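Local coordinates for protein novel immune-type receptor 11 (PDB 2QTE) that probably acts as a catfish immune receptor in allogeneic recognition, its extracellular part folded as an immunoglobulin variable-type domain, at residues D30-Y35 / Y91-V96; V47-S52 / Q74-N79; E15-E20 / L78-A83. The protein carries 1 engineered substitution. All coordinates share one frame; numbering follows the deposited sequence.

Contact 1. Residues D30-Y35 / Y91-V96; sequences DNLAWY and YFCGEV. Engineered in segment 30-35: D30 (natural residue Asn).
A chi1 of -171° turns the C93 sulfur away from its own backbone N and over the five-membered ring of the W34 indole, while CB, fixed by the backbone, stands over the six-membered ring. C93 CB sits 3.8 Å from the centroid of the six-membered ring, almost exactly on the ring normal, in a CH-pi contact. C93 SG lies 4.3 Å from the centroid of the five-membered ring, and L32 CD1 touches that same SG at 3.9 Å. At the edge of the indole, W34 CZ3 meets Y91 O at 3.4 Å. C93 is disulfide-bonded to C21, so this is the tryptophan packed against the intersheet disulfide that marks the core of the immunoglobulin fold, set on the antiparallel pairing of strands C (32-37) and F (89-97). The indole NE1 is used elsewhere, in a hydrogen bond to F76 O of the facing sheet. A33 and G94 are a hydrogen-bonded pair, with G94 N to A33 O at 3.0 Å and nearly straight (175°); at the next hydrogen-bonded pair, Y35 N gives F92 O a 2.7 Å bond lying in the carbonyl plane. Y35 and F92 point to the face opposite W34 and C93, where a second subunit packs and Y35 OH bonds to I101 N of that neighbouring subunit. Toward the loop end, N31 O accepts V96 N at 2.9 Å, while N31 ND2 makes only a weak bond to V96 O.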
loop_
_atom_site.group_PDB
_atom_site.type_symbol
_atom_site.label_atom_id
_atom_site.label_comp_id
_atom_site.label_asym_id
_atom_site.label_seq_id
_atom_site.Cartn_x
_atom_site.Cartn_y
_atom_site.Cartn_z
ATOM N N ASP A 30 -1.328 14.271 11.075
ATOM C CA ASP A 30 0.094 14.097 10.932
ATOM C C ASP A 30 0.567 12.743 10.403
ATOM O O ASP A 30 1.689 12.663 9.945
ATOM C CB ASP A 30 0.790 14.409 12.260
ATOM C CG ASP A 30 0.330 15.745 12.875
ATOM O OD1 ASP A 30 -0.205 16.626 12.134
ATOM O OD2 ASP A 30 0.518 15.888 14.114
ATOM N N ASN A 31 -0.260 11.697 10.465
ATOM C CA ASN A 31 0.113 10.388 9.898
ATOM C C ASN A 31 -0.615 10.102 8.598
ATOM O O ASN A 31 -0.807 8.933 8.207
ATOM C CB ASN A 31 -0.114 9.231 10.891
ATOM C CG ASN A 31 0.679 9.393 12.173
ATOM O OD1 ASN A 31 1.074 10.489 12.523
ATOM N ND2 ASN A 31 0.893 8.297 12.889
ATOM N N LEU A 32 -0.993 11.177 7.915
ATOM C CA LEU A 32 -1.715 11.059 6.671
ATOM C C LEU A 32 -0.807 11.368 5.469
ATOM O O LEU A 32 0.030 12.288 5.530
ATOM C CB LEU A 32 -2.915 11.968 6.712
ATOM C CG LEU A 32 -3.785 12.064 5.495
ATOM C CD1 LEU A 32 -4.631 10.811 5.293
ATOM C CD2 LEU A 32 -4.652 13.285 5.662
ATOM N N ALA A 33 -0.944 10.557 4.415
ATOM C CA ALA A 33 0.001 10.588 3.320
ATOM C C ALA A 33 -0.575 9.903 2.111
ATOM O O ALA A 33 -1.474 9.065 2.231
ATOM C CB ALA A 33 1.311 9.863 3.742
ATOM N N TRP A 34 -0.019 10.203 0.937
ATOM C CA TRP A 34 -0.401 9.529 -0.264
ATOM C C TRP A 34 0.738 8.589 -0.576
ATOM O O TRP A 34 1.904 8.936 -0.386
ATOM C CB TRP A 34 -0.516 10.534 -1.428
ATOM C CG TRP A 34 -1.840 11.218 -1.586
ATOM C CD1 TRP A 34 -2.181 12.452 -1.148
ATOM C CD2 TRP A 34 -2.998 10.694 -2.269
ATOM N NE1 TRP A 34 -3.498 12.735 -1.496
ATOM C CE2 TRP A 34 -4.012 11.664 -2.177
ATOM C CE3 TRP A 34 -3.271 9.498 -2.931
ATOM C CZ2 TRP A 34 -5.254 11.491 -2.756
ATOM C CZ3 TRP A 34 -4.518 9.307 -3.488
ATOM C CH2 TRP A 34 -5.504 10.289 -3.375
ATOM N N TYR A 35 0.417 7.374 -1.003
ATOM C CA TYR A 35 1.463 6.430 -1.381
ATOM C C TYR A 35 1.278 6.244 -2.849
ATOM O O TYR A 35 0.177 6.336 -3.314
ATOM C CB TYR A 35 1.272 5.094 -0.656
ATOM C CG TYR A 35 1.649 5.229 0.773
ATOM C CD1 TYR A 35 0.866 6.000 1.649
ATOM C CD2 TYR A 35 2.803 4.657 1.253
ATOM C CE1 TYR A 35 1.236 6.162 2.963
ATOM C CE2 TYR A 35 3.194 4.832 2.565
ATOM C CZ TYR A 35 2.391 5.586 3.398
ATOM O OH TYR A 35 2.777 5.746 4.679
ATOM N N TYR A 91 -2.451 5.362 -6.681
ATOM C CA TYR A 91 -2.156 6.287 -5.633
ATOM C C TYR A 91 -3.199 6.043 -4.559
ATOM O O TYR A 91 -4.414 6.128 -4.824
ATOM C CB TYR A 91 -2.261 7.753 -6.121
ATOM C CG TYR A 91 -1.247 8.133 -7.207
ATOM C CD1 TYR A 91 -1.408 7.700 -8.542
ATOM C CD2 TYR A 91 -0.156 8.950 -6.907
ATOM C CE1 TYR A 91 -0.450 8.054 -9.556
ATOM C CE2 TYR A 91 0.776 9.346 -7.921
ATOM C CZ TYR A 91 0.618 8.895 -9.219
ATOM O OH TYR A 91 1.550 9.289 -10.182
ATOM N N PHE A 92 -2.706 5.774 -3.364
ATOM C CA PHE A 92 -3.541 5.385 -2.233
ATOM C C PHE A 92 -3.358 6.440 -1.145
ATOM O O PHE A 92 -2.236 6.805 -0.821
ATOM C CB PHE A 92 -3.063 4.036 -1.646
ATOM C CG PHE A 92 -2.798 2.962 -2.656
ATOM C CD1 PHE A 92 -3.828 2.501 -3.502
ATOM C CD2 PHE A 92 -1.522 2.411 -2.776
ATOM C CE1 PHE A 92 -3.617 1.499 -4.427
ATOM C CE2 PHE A 92 -1.249 1.392 -3.771
ATOM C CZ PHE A 92 -2.306 0.914 -4.575
ATOM N N CYS A 93 -4.454 6.903 -0.563
ATOM C CA CYS A 93 -4.413 7.839 0.524
ATOM C C CYS A 93 -4.671 7.050 1.783
ATOM O O CYS A 93 -5.626 6.328 1.870
ATOM C CB CYS A 93 -5.485 8.903 0.334
ATOM S SG CYS A 93 -5.360 10.249 1.467
ATOM N N GLY A 94 -3.804 7.177 2.752
ATOM C CA GLY A 94 -3.941 6.441 3.978
ATOM C C GLY A 94 -3.399 7.124 5.194
ATOM O O GLY A 94 -2.584 8.058 5.131
ATOM N N GLU A 95 -3.826 6.614 6.329
ATOM C CA GLU A 95 -3.413 7.152 7.606
ATOM C C GLU A 95 -2.795 6.056 8.479
ATOM O O GLU A 95 -3.413 5.017 8.648
ATOM C CB GLU A 95 -4.666 7.733 8.266
ATOM C CG GLU A 95 -4.353 8.602 9.419
ATOM C CD GLU A 95 -5.564 8.980 10.237
ATOM O OE1 GLU A 95 -6.680 9.083 9.689
ATOM O OE2 GLU A 95 -5.361 9.176 11.444
ATOM N N VAL A 96 -1.569 6.256 8.991
ATOM C CA VAL A 96 -0.944 5.308 9.945
ATOM C C VAL A 96 -1.666 5.422 11.292
ATOM O O VAL A 96 -1.816 6.516 11.824
ATOM C CB VAL A 96 0.589 5.504 10.119
ATOM C CG1 VAL A 96 1.134 4.825 11.410
ATOM C CG2 VAL A 96 1.342 5.012 8.899
#

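Contact 2. Residues V47-S52 / Q74-N79; sequences VRYYSS and QKFDLN
Strands 47-49 and 76-79, which meet through Y49 with F76 and V47 with L78, run roughly antiparallel, 152° between their directions, but their axes come no nearer than 9.5 Å. At that spacing no backbone hydrogen bond joins them, and the gap is bridged by side chains. F76 spans the gap: with CG anti to the backbone N (chi1 -173°), its ring extends toward the other strand and brings its far end against main chain. F76 CZ lies 3.4 Å from Y49 N and 3.9 Å from R48 C, the latter at the ring edge and near the ring plane. F76 CE1 touches Y49 CB at 3.7 Å, and this same atom meets the Y49 ring at its edge, the two side chains passing at a slant. The F76 ring also lies nearly parallel to that of W34, M69 and V71 of strand 67-71 touch it too, and all this should limit its freedom to turn. Two residues along each strand, V47 carries CG1 between its backbone N and carbonyl carbon (chi1 55°), and that branch meets L78 CD1 at 4.0 Å, the two side chains lying alongside with opposed directions. M69 touches V47 as well. Such packing of apolar side chains from strands C' (44-49) and E (76-80) belongs to the interior of the immunoglobulin V-type beta-sandwich, where two sheets pack face to face.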
loop_
_atom_site.group_PDB
_atom_site.type_symbol
_atom_site.label_atom_id
_atom_site.label_comp_id
_atom_site.label_asym_id
_atom_site.label_seq_id
_atom_site.Cartn_x
_atom_site.Cartn_y
_atom_site.Cartn_z
ATOM N N VAL A 47 3.957 11.619 -0.654
ATOM C CA VAL A 47 3.786 12.972 -0.115
ATOM C C VAL A 47 2.955 12.880 1.155
ATOM O O VAL A 47 1.996 12.165 1.175
ATOM C CB VAL A 47 3.156 13.973 -1.160
ATOM C CG1 VAL A 47 1.848 13.468 -1.728
ATOM C CG2 VAL A 47 2.953 15.336 -0.571
ATOM N N ARG A 48 3.361 13.570 2.218
ATOM C CA ARG A 48 2.663 13.501 3.488
ATOM C C ARG A 48 2.057 14.836 3.893
ATOM O O ARG A 48 2.481 15.897 3.446
ATOM C CB ARG A 48 3.547 12.945 4.623
ATOM C CG ARG A 48 4.758 13.765 4.939
ATOM C CD ARG A 48 5.752 12.942 5.790
ATOM N NE ARG A 48 7.057 13.601 5.906
ATOM C CZ ARG A 48 7.419 14.405 6.896
ATOM N NH1 ARG A 48 8.632 14.948 6.890
ATOM N NH2 ARG A 48 6.578 14.662 7.892
ATOM N N TYR A 49 1.041 14.764 4.734
ATOM C CA TYR A 49 0.553 15.964 5.395
ATOM C C TYR A 49 1.676 16.540 6.254
ATOM O O TYR A 49 2.508 15.810 6.804
ATOM C CB TYR A 49 -0.676 15.636 6.236
ATOM C CG TYR A 49 -1.169 16.818 6.990
ATOM C CD1 TYR A 49 -0.548 17.209 8.182
ATOM C CD2 TYR A 49 -2.237 17.580 6.500
ATOM C CE1 TYR A 49 -0.979 18.325 8.884
ATOM C CE2 TYR A 49 -2.701 18.690 7.196
ATOM C CZ TYR A 49 -2.060 19.055 8.398
ATOM O OH TYR A 49 -2.496 20.157 9.092
ATOM N N TYR A 50 1.752 17.868 6.326
ATOM C CA TYR A 50 2.928 18.463 6.938
ATOM C C TYR A 50 2.642 19.813 7.602
ATOM O O TYR A 50 1.871 20.615 7.102
ATOM C CB TYR A 50 4.080 18.529 5.915
ATOM C CG TYR A 50 5.372 19.073 6.479
ATOM C CD1 TYR A 50 5.784 20.382 6.182
ATOM C CD2 TYR A 50 6.181 18.297 7.324
ATOM C CE1 TYR A 50 6.971 20.898 6.694
ATOM C CE2 TYR A 50 7.383 18.808 7.840
ATOM C CZ TYR A 50 7.754 20.115 7.528
ATOM O OH TYR A 50 8.924 20.650 8.026
ATOM N N SER A 51 3.274 20.059 8.738
ATOM C CA SER A 51 2.981 21.283 9.490
ATOM C C SER A 51 3.724 22.443 8.892
ATOM O O SER A 51 4.877 22.698 9.228
ATOM C CB SER A 51 3.304 21.135 10.989
ATOM O OG SER A 51 2.204 20.514 11.644
ATOM N N SER A 52 3.052 23.128 7.979
ATOM C CA SER A 52 3.665 24.213 7.239
ATOM C C SER A 52 2.595 25.012 6.544
ATOM O O SER A 52 1.397 24.668 6.607
ATOM C CB SER A 52 4.687 23.686 6.220
ATOM O OG SER A 52 4.040 23.030 5.137
ATOM N N GLN A 74 -10.967 20.046 4.658
ATOM C CA GLN A 74 -11.821 19.085 4.003
ATOM C C GLN A 74 -11.073 18.230 2.997
ATOM O O GLN A 74 -11.540 17.137 2.667
ATOM C CB GLN A 74 -13.033 19.773 3.364
ATOM C CG GLN A 74 -13.994 20.453 4.406
ATOM C CD GLN A 74 -13.654 21.931 4.673
ATOM O OE1 GLN A 74 -12.813 22.262 5.523
ATOM N NE2 GLN A 74 -14.311 22.820 3.933
ATOM N N LYS A 75 -9.907 18.693 2.544
ATOM C CA LYS A 75 -9.267 18.109 1.363
ATOM C C LYS A 75 -7.830 17.731 1.583
ATOM O O LYS A 75 -7.088 18.431 2.263
ATOM C CB LYS A 75 -9.309 19.104 0.196
ATOM C CG LYS A 75 -10.690 19.413 -0.324
ATOM C CD LYS A 75 -10.635 20.393 -1.476
ATOM C CE LYS A 75 -12.025 20.755 -1.922
ATOM N NZ LYS A 75 -12.053 21.198 -3.346
ATOM N N PHE A 76 -7.413 16.633 0.979
ATOM C CA PHE A 76 -6.015 16.329 0.940
ATOM C C PHE A 76 -5.785 15.818 -0.475
ATOM O O PHE A 76 -5.453 14.637 -0.688
ATOM C CB PHE A 76 -5.724 15.302 2.024
ATOM C CG PHE A 76 -4.270 14.996 2.219
ATOM C CD1 PHE A 76 -3.385 15.975 2.668
ATOM C CD2 PHE A 76 -3.779 13.713 1.993
ATOM C CE1 PHE A 76 -2.050 15.702 2.848
ATOM C CE2 PHE A 76 -2.427 13.445 2.175
ATOM C CZ PHE A 76 -1.562 14.425 2.605
ATOM N N ASP A 77 -6.027 16.687 -1.448
ATOM C CA ASP A 77 -6.078 16.228 -2.860
ATOM C C ASP A 77 -4.763 16.459 -3.582
ATOM O O ASP A 77 -4.155 17.495 -3.431
ATOM C CB ASP A 77 -7.184 16.921 -3.624
ATOM C CG ASP A 77 -8.542 16.832 -2.926
ATOM O OD1 ASP A 77 -8.737 15.944 -2.056
ATOM O OD2 ASP A 77 -9.424 17.624 -3.297
ATOM N N LEU A 78 -4.380 15.503 -4.426
ATOM C CA LEU A 78 -3.123 15.554 -5.134
ATOM C C LEU A 78 -3.387 16.072 -6.579
ATOM O O LEU A 78 -4.253 15.550 -7.243
ATOM C CB LEU A 78 -2.564 14.124 -5.121
ATOM C CG LEU A 78 -1.200 13.779 -5.717
ATOM C CD1 LEU A 78 -0.092 14.577 -5.068
ATOM C CD2 LEU A 78 -0.992 12.269 -5.532
ATOM N N ASN A 79 -2.677 17.098 -7.049
ATOM C CA ASN A 79 -2.847 17.589 -8.419
ATOM C C ASN A 79 -1.584 17.322 -9.248
ATOM O O ASN A 79 -0.488 17.263 -8.705
ATOM C CB ASN A 79 -3.051 19.078 -8.431
ATOM C CG ASN A 79 -3.990 19.549 -7.350
ATOM O OD1 ASN A 79 -5.138 19.130 -7.342
ATOM N ND2 ASN A 79 -3.522 20.412 -6.449
#

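Contact 3. Residues E15-E20 / L78-A83; sequences ENVTME and LNIIGA
Strands B and E of the immunoglobulin sandwich pair here, V17 with I80, T18 with N79 and M19 with L78, in the antiparallel three-stranded sheet 17-19, 76-80 and 67-71. V17 with I80 and M19 with L78 are hydrogen-bonded pairs, each joined by two main-chain bonds; the shortest runs from I80 N to V17 O, 2.7 Å, in the carbonyl plane. Side chains of these two pairs point into the sandwich. V17 and I80 lie side by side, and V17 CG1 touches I80 CD1 at 3.6 Å. M19 bends at its thioether (chi3 -88°), which swings the methyl across toward strand E: M19 CE settles 3.6 Å from I80 CD1 and 3.8 Å from L78 CD2, between the ends of two side chains that are next but one along the same strand. Y91 of strand F and T107 of strand G touch M19 from the other sheet, and V17 reaches L109.

T18 and N79, the non-hydrogen-bonded pair, put their side chains on the other face, away from the interior. T18 OG1 stands beside its backbone N and donates to N79 OD1 at 2.8 Å, tilted somewhat from the amide's carbonyl plane. N79 ND2 bonds in turn to S68 OG, so the amide links strand B to strand D (67-71) across strand E, and both of its ends are held.

Past the regular strands the chains remain joined. A83 N donates an almost straight bond (171°) to E15 O, and A83 CB rests on that oxygen. G82, with a positive phi of 78°, turns the chain there, and G82 N donates to N16 OD1 at 3.0 Å, in the plane of the side-chain carbonyl, while I81 CG2 lies against the same OD1 at 3.4 Å.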
loop_
_atom_site.group_PDB
_atom_site.type_symbol
_atom_site.label_atom_id
_atom_site.label_comp_id
_atom_site.label_asym_id
_atom_site.label_seq_id
_atom_site.Cartn_x
_atom_site.Cartn_y
_atom_site.Cartn_z
ATOM N N GLU A 15 -2.568 16.561 -19.844
ATOM C CA GLU A 15 -3.817 16.872 -19.123
ATOM C C GLU A 15 -3.583 17.260 -17.634
ATOM O O GLU A 15 -2.595 16.857 -17.025
ATOM C CB GLU A 15 -4.786 15.675 -19.295
ATOM C CG GLU A 15 -6.105 15.727 -18.525
ATOM C CD GLU A 15 -7.158 14.765 -19.053
ATOM O OE1 GLU A 15 -6.921 14.041 -20.056
ATOM O OE2 GLU A 15 -8.249 14.762 -18.452
ATOM N N ASN A 16 -4.438 18.115 -17.085
ATOM C CA ASN A 16 -4.337 18.415 -15.663
ATOM C C ASN A 16 -5.233 17.491 -14.903
ATOM O O ASN A 16 -6.350 17.208 -15.333
ATOM C CB ASN A 16 -4.649 19.879 -15.335
ATOM C CG ASN A 16 -3.839 20.828 -16.173
ATOM O OD1 ASN A 16 -2.695 20.541 -16.503
ATOM N ND2 ASN A 16 -4.435 21.921 -16.560
ATOM N N VAL A 17 -4.747 16.978 -13.784
ATOM C CA VAL A 17 -5.559 16.057 -13.028
ATOM C C VAL A 17 -5.474 16.275 -11.514
ATOM O O VAL A 17 -4.438 16.692 -10.985
ATOM C CB VAL A 17 -5.284 14.570 -13.431
ATOM C CG1 VAL A 17 -3.793 14.250 -13.488
ATOM C CG2 VAL A 17 -6.016 13.603 -12.479
ATOM N N THR A 18 -6.582 15.987 -10.839
ATOM C CA THR A 18 -6.648 15.972 -9.357
ATOM C C THR A 18 -7.185 14.649 -8.834
ATOM O O THR A 18 -8.236 14.210 -9.265
ATOM C CB THR A 18 -7.522 17.109 -8.898
ATOM O OG1 THR A 18 -6.894 18.339 -9.309
ATOM C CG2 THR A 18 -7.731 17.074 -7.375
ATOM N N MET A 19 -6.434 13.983 -7.958
ATOM C CA MET A 19 -6.931 12.768 -7.299
ATOM C C MET A 19 -7.267 13.132 -5.858
ATOM O O MET A 19 -6.486 13.746 -5.166
ATOM C CB MET A 19 -5.906 11.643 -7.371
ATOM C CG MET A 19 -5.451 11.394 -8.747
ATOM S SD MET A 19 -4.140 10.198 -8.985
ATOM C CE MET A 19 -2.644 11.204 -8.814
ATOM N N GLU A 20 -8.439 12.729 -5.419
ATOM C CA GLU A 20 -9.050 13.227 -4.217
ATOM C C GLU A 20 -8.865 12.307 -3.006
ATOM O O GLU A 20 -8.805 11.099 -3.150
ATOM C CB GLU A 20 -10.537 13.378 -4.491
ATOM C CG GLU A 20 -10.921 14.622 -5.292
ATOM C CD GLU A 20 -11.142 14.345 -6.762
ATOM O OE1 GLU A 20 -11.102 15.319 -7.566
ATOM O OE2 GLU A 20 -11.358 13.160 -7.121
ATOM N N LEU A 78 -4.380 15.503 -4.426
ATOM C CA LEU A 78 -3.123 15.554 -5.134
ATOM C C LEU A 78 -3.387 16.072 -6.579
ATOM O O LEU A 78 -4.253 15.550 -7.243
ATOM C CB LEU A 78 -2.564 14.124 -5.121
ATOM C CG LEU A 78 -1.200 13.779 -5.717
ATOM C CD1 LEU A 78 -0.092 14.577 -5.068
ATOM C CD2 LEU A 78 -0.992 12.269 -5.532
ATOM N N ASN A 79 -2.677 17.098 -7.049
ATOM C CA ASN A 79 -2.847 17.589 -8.419
ATOM C C ASN A 79 -1.584 17.322 -9.248
ATOM O O ASN A 79 -0.488 17.263 -8.705
ATOM C CB ASN A 79 -3.051 19.078 -8.431
ATOM C CG ASN A 79 -3.990 19.549 -7.350
ATOM O OD1 ASN A 79 -5.138 19.130 -7.342
ATOM N ND2 ASN A 79 -3.522 20.412 -6.449
ATOM N N ILE A 80 -1.762 17.137 -10.550
ATOM C CA ILE A 80 -0.654 17.149 -11.518
ATOM C C ILE A 80 -1.004 18.166 -12.604
ATOM O O ILE A 80 -2.121 18.129 -13.123
ATOM C CB ILE A 80 -0.428 15.795 -12.233
ATOM C CG1 ILE A 80 -0.294 14.616 -11.254
ATOM C CG2 ILE A 80 0.865 15.843 -12.993
ATOM C CD1 ILE A 80 -1.593 14.193 -10.585
ATOM N N ILE A 81 -0.088 19.089 -12.927
ATOM C CA ILE A 81 -0.340 19.961 -14.076
ATOM C C ILE A 81 0.512 19.381 -15.225
ATOM O O ILE A 81 1.725 19.259 -15.094
ATOM C CB ILE A 81 -0.181 21.499 -13.759
ATOM C CG1 ILE A 81 -1.361 21.979 -12.859
ATOM C CG2 ILE A 81 -0.287 22.381 -15.065
ATOM C CD1 ILE A 81 -1.122 23.304 -12.137
ATOM N N GLY A 82 -0.107 18.990 -16.326
ATOM C CA GLY A 82 0.666 18.450 -17.465
ATOM C C GLY A 82 1.130 17.017 -17.297
ATOM O O GLY A 82 2.337 16.751 -17.282
ATOM N N ALA A 83 0.170 16.086 -17.183
ATOM C CA ALA A 83 0.442 14.624 -16.993
ATOM C C ALA A 83 1.393 13.987 -18.025
ATOM O O ALA A 83 1.346 14.332 -19.228
ATOM C CB ALA A 83 -0.887 13.869 -16.967
#

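How the contacts relate
From the N terminus, segment 15-20 is reached first and finds its partner only at 78-83, so contact 3 closes a long loop. Before that loop ends the chain passes 30-35, whose partner 91-96 comes only after 78-83; contacts 1 and 3 therefore cross. Contact 2, joining 47-52 to 74-79, closes a shorter loop nested wholly inside that of contact 1, and shares L78 and N79 with contact 3. Contact 1 pairs strands C and F within one sheet, contact 3 pairs B and E within the other, and contact 2 spans the two. Further joints are a probable hydrogen bond from W34 N to V47 O within the first sheet, and packing of W34 CH2 on E20 O across the sandwich.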